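223aa long hypothetical arylmalonate decarboxylase (Sulfolobus tokodaii, PDB 2DGD) is of unproven function but probably acts as a decarboxylating lyase related to arylmalonate decarboxylase. Local coordinates at residues R5-P13 against L63-R74; G18-P28 against N203-L211. All blocks are in the same frame, centred on the assembly; numbering follows the deposited sequence.

In the fold
The chain opens with strand 6-13 and leads, after a short turn, into helix 19-26. Strand 31-38 and helix 49-63 follow before the chain returns in strand 69-72. There contact 1 closes the first loop, with strand 6-13 in the middle of a three-stranded parallel sheet. Contact 2 closes a much longer loop. After the second, four-stranded sheet, helix 202-214 comes back to helix 19-26. The two contacts cross, because 18-28 lies inside the loop that 63-74 closes while 203-211 lies beyond it. They also touch: Ile8 packs on Met207 and Leu211, and Gly73 meets Met19. The last helix is thereby tied to the first sheet.

Contact 1. Residues R5-P13 against L63-R74; sequences RGRIGVILP and LAEVSDIIIYGR
Arg7 and Asp68 begin the pairing of two strands in a parallel alpha/beta sheet, with 6-13 lying between 69-72 and 31-38. Arg7 N donates to Asp68 OD2 at 2.7 Å, on the anti lone pair of that oxygen. Asp68 N returns a bond to Arg7 O, so Asp68 is held by both ends of the Arg7 backbone. The Arg7 chain bends at chi2 (-146°) and again at chi3 and runs along Val66 O. Its NE thereby reaches a water, 3.1 Å away, that also donates to Glu65 O. Ile8 faces the same side as Ile69 and Ile71, and its CG2 rests on Ile71 CD1 at 3.7 Å. Helix 202-214 packs on that side. Gly9 N bonds to Ile69 O, and Gly9 O accepts from Ile71 N. Gly9 CA lies beside Ser67 OG. That hydroxyl donates to Leu63 O at 2.8 Å, from above the carbonyl plane. With an alanine at Ser67, Leu63 O would probably lose this donor and a gap would open beside Gly9. Val10 points to the face of Ile8, with CG2 near Ile71 O. Ile11 turns to the other face, where its CG1 packs against Leu63 CD2 at 3.7 Å. Its backbone takes part in two bonds, N to Ile71 O (2.9 Å) and O from Gly73 N (2.7 Å). At the strand end Pro13 and Arg74 run alongside each other with opposite headings, Pro13 CD lying 3.4 Å from Arg74 CG.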
loop_
_atom_site.group_PDB
_atom_site.type_symbol
_atom_site.label_atom_id
_atom_site.label_comp_id
_atom_site.label_asym_id
_atom_site.label_seq_id
_atom_site.Cartn_x
_atom_site.Cartn_y
_atom_site.Cartn_z
ATOM N N ARG A 5 -13.016 16.726 -16.343
ATOM C CA ARG A 5 -13.496 15.536 -17.028
ATOM C C ARG A 5 -15.011 15.631 -17.249
ATOM O O ARG A 5 -15.557 15.062 -18.196
ATOM C CB ARG A 5 -13.167 14.313 -16.187
ATOM C CG ARG A 5 -13.259 13.006 -16.921
ATOM C CD ARG A 5 -12.737 11.907 -16.034
ATOM N NE ARG A 5 -12.607 10.633 -16.727
ATOM C CZ ARG A 5 -12.189 9.522 -16.136
ATOM N NH1 ARG A 5 -12.097 8.395 -16.832
ATOM N NH2 ARG A 5 -11.861 9.543 -14.846
ATOM N N GLY A 6 -15.683 16.358 -16.367
ATOM C CA GLY A 6 -17.117 16.509 -16.489
ATOM C C GLY A 6 -17.729 17.110 -15.242
ATOM O O GLY A 6 -17.204 16.945 -14.139
ATOM N N ARG A 7 -18.840 17.819 -15.425
ATOM C CA ARG A 7 -19.543 18.455 -14.322
ATOM C C ARG A 7 -21.007 18.059 -14.358
ATOM O O ARG A 7 -21.703 18.324 -15.334
ATOM C CB ARG A 7 -19.409 19.971 -14.419
ATOM C CG ARG A 7 -17.988 20.470 -14.251
ATOM C CD ARG A 7 -17.996 21.807 -13.552
ATOM N NE ARG A 7 -17.382 22.870 -14.341
ATOM C CZ ARG A 7 -16.153 23.332 -14.141
ATOM N NH1 ARG A 7 -15.685 24.302 -14.900
ATOM N NH2 ARG A 7 -15.401 22.828 -13.170
ATOM N N ILE A 8 -21.469 17.414 -13.295
ATOM C CA ILE A 8 -22.852 16.973 -13.226
ATOM C C ILE A 8 -23.674 17.819 -12.263
ATOM O O ILE A 8 -23.372 17.914 -11.071
ATOM C CB ILE A 8 -22.933 15.492 -12.786
ATOM C CG1 ILE A 8 -22.142 14.622 -13.767
ATOM C CG2 ILE A 8 -24.385 15.034 -12.731
ATOM C CD1 ILE A 8 -22.075 13.167 -13.384
ATOM N N GLY A 9 -24.714 18.447 -12.793
ATOM C CA GLY A 9 -25.576 19.262 -11.962
ATOM C C GLY A 9 -26.703 18.397 -11.437
ATOM O O GLY A 9 -27.127 17.453 -12.102
ATOM N N VAL A 10 -27.186 18.696 -10.241
ATOM C CA VAL A 10 -28.276 17.922 -9.679
ATOM C C VAL A 10 -29.276 18.805 -8.924
ATOM O O VAL A 10 -28.901 19.615 -8.069
ATOM C CB VAL A 10 -27.736 16.801 -8.743
ATOM C CG1 VAL A 10 -26.910 17.402 -7.633
ATOM C CG2 VAL A 10 -28.886 15.999 -8.160
ATOM N N ILE A 11 -30.549 18.666 -9.273
ATOM C CA ILE A 11 -31.603 19.410 -8.607
ATOM C C ILE A 11 -32.237 18.435 -7.626
ATOM O O ILE A 11 -32.713 17.375 -8.027
ATOM C CB ILE A 11 -32.686 19.882 -9.596
ATOM C CG1 ILE A 11 -32.074 20.814 -10.638
ATOM C CG2 ILE A 11 -33.802 20.593 -8.839
ATOM C CD1 ILE A 11 -33.033 21.178 -11.737
ATOM N N LEU A 12 -32.243 18.773 -6.344
ATOM C CA LEU A 12 -32.833 17.868 -5.368
ATOM C C LEU A 12 -33.663 18.550 -4.299
ATOM O O LEU A 12 -33.569 19.756 -4.102
ATOM C CB LEU A 12 -31.739 17.013 -4.710
ATOM C CG LEU A 12 -30.371 17.651 -4.456
ATOM C CD1 LEU A 12 -30.516 18.844 -3.558
ATOM C CD2 LEU A 12 -29.445 16.635 -3.832
ATOM N N PRO A 13 -34.507 17.775 -3.598
ATOM C CA PRO A 13 -35.354 18.326 -2.540
ATOM C C PRO A 13 -34.524 18.851 -1.373
ATOM O O PRO A 13 -33.490 18.290 -1.033
ATOM C CB PRO A 13 -36.245 17.141 -2.165
ATOM C CG PRO A 13 -35.416 15.963 -2.506
ATOM C CD PRO A 13 -34.802 16.345 -3.807
ATOM N N LEU A 63 -28.104 26.114 -12.530
ATOM C CA LEU A 63 -27.175 25.017 -12.805
ATOM C C LEU A 63 -26.729 24.924 -14.267
ATOM O O LEU A 63 -25.714 24.288 -14.577
ATOM C CB LEU A 63 -27.833 23.696 -12.403
ATOM C CG LEU A 63 -27.394 22.921 -11.157
ATOM C CD1 LEU A 63 -26.843 23.832 -10.106
ATOM C CD2 LEU A 63 -28.586 22.152 -10.623
ATOM N N ALA A 64 -27.485 25.567 -15.153
ATOM C CA ALA A 64 -27.222 25.547 -16.590
ATOM C C ALA A 64 -25.794 25.824 -17.042
ATOM O O ALA A 64 -25.273 25.158 -17.934
ATOM C CB ALA A 64 -28.163 26.509 -17.285
ATOM N N GLU A 65 -25.148 26.799 -16.428
ATOM C CA GLU A 65 -23.807 27.140 -16.853
ATOM C C GLU A 65 -22.663 26.284 -16.287
ATOM O O GLU A 65 -21.645 26.121 -16.948
ATOM C CB GLU A 65 -23.587 28.627 -16.577
ATOM C CG GLU A 65 -22.378 29.250 -17.234
ATOM C CD GLU A 65 -22.403 30.771 -17.141
ATOM O OE1 GLU A 65 -21.377 31.416 -17.482
ATOM O OE2 GLU A 65 -23.454 31.322 -16.731
ATOM N N VAL A 66 -22.812 25.733 -15.085
ATOM C CA VAL A 66 -21.748 24.901 -14.514
ATOM C C VAL A 66 -21.922 23.428 -14.840
ATOM O O VAL A 66 -21.017 22.628 -14.602
ATOM C CB VAL A 66 -21.682 24.984 -12.978
ATOM C CG1 VAL A 66 -21.409 26.389 -12.543
ATOM C CG2 VAL A 66 -22.971 24.472 -12.377
ATOM N N SER A 67 -23.079 23.067 -15.388
ATOM C CA SER A 67 -23.371 21.670 -15.698
ATOM C C SER A 67 -23.163 21.214 -17.136
ATOM O O SER A 67 -23.412 21.951 -18.084
ATOM C CB SER A 67 -24.815 21.353 -15.304
ATOM O OG SER A 67 -25.044 21.628 -13.938
ATOM N N ASP A 68 -22.708 19.977 -17.281
ATOM C CA ASP A 68 -22.519 19.372 -18.588
ATOM C C ASP A 68 -23.802 18.590 -18.852
ATOM O O ASP A 68 -24.188 18.345 -19.996
ATOM C CB ASP A 68 -21.326 18.420 -18.581
ATOM C CG ASP A 68 -20.014 19.142 -18.738
ATOM O OD1 ASP A 68 -19.908 19.939 -19.689
ATOM O OD2 ASP A 68 -19.088 18.914 -17.926
ATOM N N ILE A 69 -24.450 18.187 -17.763
ATOM C CA ILE A 69 -25.701 17.453 -17.818
ATOM C C ILE A 69 -26.349 17.649 -16.459
ATOM O O ILE A 69 -25.659 17.933 -15.485
ATOM C CB ILE A 69 -25.479 15.953 -18.090
ATOM C CG1 ILE A 69 -26.815 15.292 -18.414
ATOM C CG2 ILE A 69 -24.850 15.279 -16.880
ATOM C CD1 ILE A 69 -26.680 13.885 -18.927
ATOM N N ILE A 70 -27.668 17.509 -16.389
ATOM C CA ILE A 70 -28.375 17.710 -15.132
ATOM C C ILE A 70 -29.246 16.533 -14.743
ATOM O O ILE A 70 -29.898 15.924 -15.582
ATOM C CB ILE A 70 -29.244 18.989 -15.195
ATOM C CG1 ILE A 70 -28.330 20.214 -15.272
ATOM C CG2 ILE A 70 -30.174 19.057 -13.995
ATOM C CD1 ILE A 70 -29.050 21.521 -15.336
ATOM N N ILE A 71 -29.243 16.213 -13.456
ATOM C CA ILE A 71 -30.038 15.113 -12.926
ATOM C C ILE A 71 -31.153 15.716 -12.095
ATOM O O ILE A 71 -30.894 16.564 -11.242
ATOM C CB ILE A 71 -29.211 14.201 -11.986
ATOM C CG1 ILE A 71 -28.078 13.524 -12.755
ATOM C CG2 ILE A 71 -30.116 13.169 -11.337
ATOM C CD1 ILE A 71 -27.171 12.684 -11.878
ATOM N N TYR A 72 -32.387 15.291 -12.355
ATOM C CA TYR A 72 -33.540 15.764 -11.593
ATOM C C TYR A 72 -33.702 14.749 -10.466
ATOM O O TYR A 72 -34.326 13.706 -10.641
ATOM C CB TYR A 72 -34.794 15.785 -12.466
ATOM C CG TYR A 72 -36.013 16.325 -11.755
ATOM C CD1 TYR A 72 -36.078 17.661 -11.365
ATOM C CD2 TYR A 72 -37.088 15.490 -11.440
ATOM C CE1 TYR A 72 -37.183 18.155 -10.675
ATOM C CE2 TYR A 72 -38.198 15.972 -10.752
ATOM C CZ TYR A 72 -38.237 17.306 -10.371
ATOM O OH TYR A 72 -39.316 17.798 -9.675
ATOM N N GLY A 73 -33.130 15.058 -9.309
ATOM C CA GLY A 73 -33.180 14.131 -8.194
ATOM C C GLY A 73 -34.392 14.125 -7.295
ATOM O O GLY A 73 -34.256 14.036 -6.081
ATOM N N ARG A 74 -35.578 14.215 -7.875
ATOM C CA ARG A 74 -36.805 14.194 -7.088
ATOM C C ARG A 74 -37.736 13.187 -7.732
ATOM O O ARG A 74 -37.490 12.734 -8.856
ATOM C CB ARG A 74 -37.476 15.566 -7.087
ATOM C CG ARG A 74 -36.574 16.696 -6.668
ATOM C CD ARG A 74 -37.289 18.024 -6.785
ATOM N NE ARG A 74 -38.448 18.097 -5.903
ATOM C CZ ARG A 74 -39.268 19.140 -5.836
ATOM N NH1 ARG A 74 -40.296 19.122 -5.003
ATOM N NH2 ARG A 74 -39.067 20.200 -6.606
HETATM O O HOH W 1 -18.919 24.412 -16.538
#

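Contact 2. Residues G18-P28 against N203-L211; sequences GMEYDLWKMAP and NAAAMWEAL
Asp22 and Asn203 meet at about a right angle, with the carboxylate and amide planes 76° apart. Asn203 ND2 donates to Asp22 OD1 at 2.8 Å, and the bond is fairly straight (158°). The oxygen is met on its anti side, somewhat out of the carboxylate plane, while Asp22 OD1 stays close to the amide plane. The 180-185 region grips both groups further: ND2 also bonds Thr180 O, and the carboxylate accepts from Ser183 OG and from the backbone N of Thr184 and Tyr185. This network is likely to fix the amide rotation. Met19 slants across Asn203 on the OD1 side. With CG anti to the backbone N (chi1 179°), the Met19 chain is laid along the amide, CG 3.6 Å from Asn203 OD1. Met19, Met26 and Met207 are all selenomethionines. The contact is a helix-helix packing in the alpha/beta fold: the axes of 19-26 and 203-211 approach to 9.9 Å, and both helices also pack on strand 6-13, through Met19 and Met207. Further along, Met26 and Met207 cross obliquely. Met26 reaches over to the start of helix 202-214, with SE 3.8 Å from Ala204 CA and CE 3.7 Å from Asn203 O. Met26 CE also rests on Met207 CG. Leu23 CD1, about one turn earlier in helix 19-26, packs on the same CG. Met207 bends at chi2 and chi3. This bend carries its CE to the C-terminal end of helix 19-26, 3.5 Å from Ala27 N. Beyond it Pro28 CD touches Leu211 CD2 at 4.4 Å.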
loop_
_atom_site.group_PDB
_atom_site.type_symbol
_atom_site.label_atom_id
_atom_site.label_comp_id
_atom_site.label_asym_id
_atom_site.label_seq_id
_atom_site.Cartn_x
_atom_site.Cartn_y
_atom_site.Cartn_z
ATOM N N GLY A 18 -28.894 12.319 1.291
ATOM C CA GLY A 18 -28.178 11.136 0.860
ATOM C C GLY A 18 -27.657 11.121 -0.564
ATOM O O GLY A 18 -26.616 10.524 -0.837
HETATM N N MSE A 19 -28.360 11.783 -1.477
HETATM C CA MSE A 19 -27.956 11.783 -2.873
HETATM C C MSE A 19 -26.625 12.456 -3.189
HETATM O O MSE A 19 -25.851 11.948 -3.991
HETATM C CB MSE A 19 -29.061 12.394 -3.741
HETATM C CG MSE A 19 -28.689 12.451 -5.216
HETATM SE SE MSE A 19 -30.161 12.762 -6.413
HETATM C CE MSE A 19 -29.916 11.231 -7.569
ATOM N N GLU A 20 -26.358 13.601 -2.584
ATOM C CA GLU A 20 -25.112 14.301 -2.850
ATOM C C GLU A 20 -23.925 13.437 -2.458
ATOM O O GLU A 20 -22.923 13.381 -3.167
ATOM C CB GLU A 20 -25.101 15.635 -2.104
ATOM C CG GLU A 20 -26.125 16.611 -2.659
ATOM C CD GLU A 20 -26.409 17.765 -1.733
ATOM O OE1 GLU A 20 -26.790 17.510 -0.577
ATOM O OE2 GLU A 20 -26.262 18.931 -2.157
ATOM N N TYR A 21 -24.045 12.748 -1.330
ATOM C CA TYR A 21 -22.976 11.872 -0.860
ATOM C C TYR A 21 -22.749 10.732 -1.857
ATOM O O TYR A 21 -21.620 10.484 -2.270
ATOM C CB TYR A 21 -23.332 11.300 0.511
ATOM C CG TYR A 21 -22.389 10.221 0.984
ATOM C CD1 TYR A 21 -21.164 10.538 1.582
ATOM C CD2 TYR A 21 -22.715 8.872 0.821
ATOM C CE1 TYR A 21 -20.294 9.535 2.010
ATOM C CE2 TYR A 21 -21.852 7.867 1.242
ATOM C CZ TYR A 21 -20.648 8.202 1.836
ATOM O OH TYR A 21 -19.818 7.190 2.257
ATOM N N ASP A 22 -23.822 10.040 -2.234
ATOM C CA ASP A 22 -23.731 8.942 -3.196
ATOM C C ASP A 22 -23.076 9.398 -4.495
ATOM O O ASP A 22 -22.134 8.772 -4.980
ATOM C CB ASP A 22 -25.120 8.381 -3.514
ATOM C CG ASP A 22 -25.597 7.381 -2.483
ATOM O OD1 ASP A 22 -26.750 6.914 -2.597
ATOM O OD2 ASP A 22 -24.823 7.054 -1.562
ATOM N N LEU A 23 -23.581 10.496 -5.049
ATOM C CA LEU A 23 -23.067 11.043 -6.296
ATOM C C LEU A 23 -21.568 11.325 -6.269
ATOM O O LEU A 23 -20.859 10.995 -7.213
ATOM C CB LEU A 23 -23.846 12.309 -6.660
ATOM C CG LEU A 23 -24.866 12.203 -7.808
ATOM C CD1 LEU A 23 -25.445 10.800 -7.909
ATOM C CD2 LEU A 23 -25.971 13.238 -7.588
ATOM N N TRP A 24 -21.076 11.932 -5.196
ATOM C CA TRP A 24 -19.649 12.217 -5.098
ATOM C C TRP A 24 -18.826 10.944 -4.956
ATOM O O TRP A 24 -17.756 10.817 -5.539
ATOM C CB TRP A 24 -19.357 13.148 -3.918
ATOM C CG TRP A 24 -19.473 14.606 -4.269
ATOM C CD1 TRP A 24 -20.539 15.435 -4.034
ATOM C CD2 TRP A 24 -18.492 15.398 -4.951
ATOM N NE1 TRP A 24 -20.279 16.692 -4.525
ATOM C CE2 TRP A 24 -19.032 16.700 -5.094
ATOM C CE3 TRP A 24 -17.210 15.136 -5.458
ATOM C CZ2 TRP A 24 -18.331 17.738 -5.721
ATOM C CZ3 TRP A 24 -16.517 16.168 -6.083
ATOM C CH2 TRP A 24 -17.080 17.453 -6.207
ATOM N N LYS A 25 -19.322 10.001 -4.168
ATOM C CA LYS A 25 -18.626 8.742 -3.985
ATOM C C LYS A 25 -18.504 7.991 -5.315
ATOM O O LYS A 25 -17.530 7.282 -5.551
ATOM C CB LYS A 25 -19.376 7.893 -2.963
ATOM C CG LYS A 25 -19.041 8.244 -1.534
ATOM C CD LYS A 25 -17.638 7.778 -1.255
ATOM C CE LYS A 25 -17.184 8.047 0.165
ATOM N NZ LYS A 25 -15.829 7.427 0.373
HETATM N N MSE A 26 -19.494 8.157 -6.187
HETATM C CA MSE A 26 -19.496 7.493 -7.485
HETATM C C MSE A 26 -18.771 8.294 -8.558
HETATM O O MSE A 26 -18.364 7.748 -9.587
HETATM C CB MSE A 26 -20.934 7.240 -7.940
HETATM C CG MSE A 26 -21.747 6.436 -6.953
HETATM SE SE MSE A 26 -23.562 6.129 -7.535
HETATM C CE MSE A 26 -24.385 7.751 -6.927
ATOM N N ALA A 27 -18.609 9.588 -8.323
ATOM C CA ALA A 27 -17.949 10.444 -9.297
ATOM C C ALA A 27 -16.517 10.009 -9.553
ATOM O O ALA A 27 -15.715 9.928 -8.626
ATOM C CB ALA A 27 -17.970 11.886 -8.821
ATOM N N PRO A 28 -16.181 9.687 -10.814
ATOM C CA PRO A 28 -14.810 9.275 -11.121
ATOM C C PRO A 28 -13.910 10.501 -11.070
ATOM O O PRO A 28 -14.400 11.632 -11.019
ATOM C CB PRO A 28 -14.932 8.676 -12.522
ATOM C CG PRO A 28 -16.055 9.424 -13.118
ATOM C CD PRO A 28 -17.055 9.499 -11.984
ATOM N N ASN A 203 -30.040 6.188 -7.048
ATOM C CA ASN A 203 -28.889 7.050 -7.247
ATOM C C ASN A 203 -27.877 6.439 -8.202
ATOM O O ASN A 203 -27.353 7.130 -9.071
ATOM C CB ASN A 203 -28.226 7.395 -5.910
ATOM C CG ASN A 203 -29.083 8.312 -5.060
ATOM O OD1 ASN A 203 -29.858 9.111 -5.583
ATOM N ND2 ASN A 203 -28.938 8.211 -3.743
ATOM N N ALA A 204 -27.605 5.147 -8.061
ATOM C CA ALA A 204 -26.650 4.486 -8.946
ATOM C C ALA A 204 -27.150 4.508 -10.394
ATOM O O ALA A 204 -26.376 4.728 -11.330
ATOM C CB ALA A 204 -26.420 3.058 -8.495
ATOM N N ALA A 205 -28.448 4.275 -10.573
ATOM C CA ALA A 205 -29.045 4.280 -11.899
ATOM C C ALA A 205 -28.898 5.666 -12.512
ATOM O O ALA A 205 -28.568 5.804 -13.687
ATOM C CB ALA A 205 -30.500 3.900 -11.816
ATOM N N ALA A 206 -29.136 6.698 -11.715
ATOM C CA ALA A 206 -29.014 8.058 -12.216
ATOM C C ALA A 206 -27.594 8.339 -12.717
ATOM O O ALA A 206 -27.414 8.885 -13.806
ATOM C CB ALA A 206 -29.389 9.042 -11.133
HETATM N N MSE A 207 -26.588 7.967 -11.926
HETATM C CA MSE A 207 -25.194 8.189 -12.314
HETATM C C MSE A 207 -24.830 7.392 -13.554
HETATM O O MSE A 207 -24.076 7.858 -14.412
HETATM C CB MSE A 207 -24.255 7.815 -11.176
HETATM C CG MSE A 207 -23.825 9.010 -10.364
HETATM SE SE MSE A 207 -22.836 10.304 -11.426
HETATM C CE MSE A 207 -21.053 9.959 -10.739
ATOM N N TRP A 208 -25.367 6.182 -13.633
ATOM C CA TRP A 208 -25.129 5.310 -14.770
ATOM C C TRP A 208 -25.527 6.032 -16.059
ATOM O O TRP A 208 -24.732 6.134 -16.993
ATOM C CB TRP A 208 -25.954 4.038 -14.606
ATOM C CG TRP A 208 -25.978 3.159 -15.808
ATOM C CD1 TRP A 208 -24.971 2.349 -16.261
ATOM C CD2 TRP A 208 -27.080 2.971 -16.705
ATOM N NE1 TRP A 208 -25.383 1.664 -17.381
ATOM C CE2 TRP A 208 -26.672 2.028 -17.677
ATOM C CE3 TRP A 208 -28.375 3.507 -16.779
ATOM C CZ2 TRP A 208 -27.517 1.607 -18.715
ATOM C CZ3 TRP A 208 -29.215 3.089 -17.811
ATOM C CH2 TRP A 208 -28.778 2.147 -18.763
ATOM N N GLU A 209 -26.754 6.552 -16.088
ATOM C CA GLU A 209 -27.261 7.256 -17.260
ATOM C C GLU A 209 -26.483 8.521 -17.560
ATOM O O GLU A 209 -26.121 8.773 -18.708
ATOM C CB GLU A 209 -28.732 7.611 -17.081
ATOM C CG GLU A 209 -29.408 7.978 -18.389
ATOM C CD GLU A 209 -30.862 8.350 -18.221
ATOM O OE1 GLU A 209 -31.168 9.559 -18.138
ATOM O OE2 GLU A 209 -31.700 7.431 -18.163
ATOM N N ALA A 210 -26.227 9.320 -16.532
ATOM C CA ALA A 210 -25.495 10.565 -16.707
ATOM C C ALA A 210 -24.095 10.320 -17.259
ATOM O O ALA A 210 -23.677 10.956 -18.227
ATOM C CB ALA A 210 -25.413 11.309 -15.380
ATOM N N LEU A 211 -23.372 9.395 -16.637
ATOM C CA LEU A 211 -22.010 9.072 -17.056
ATOM C C LEU A 211 -21.961 8.514 -18.467
ATOM O O LEU A 211 -20.958 8.682 -19.155
ATOM C CB LEU A 211 -21.385 8.071 -16.081
ATOM C CG LEU A 211 -20.423 8.570 -15.006
ATOM C CD1 LEU A 211 -20.601 10.045 -14.738
ATOM C CD2 LEU A 211 -20.643 7.759 -13.757
#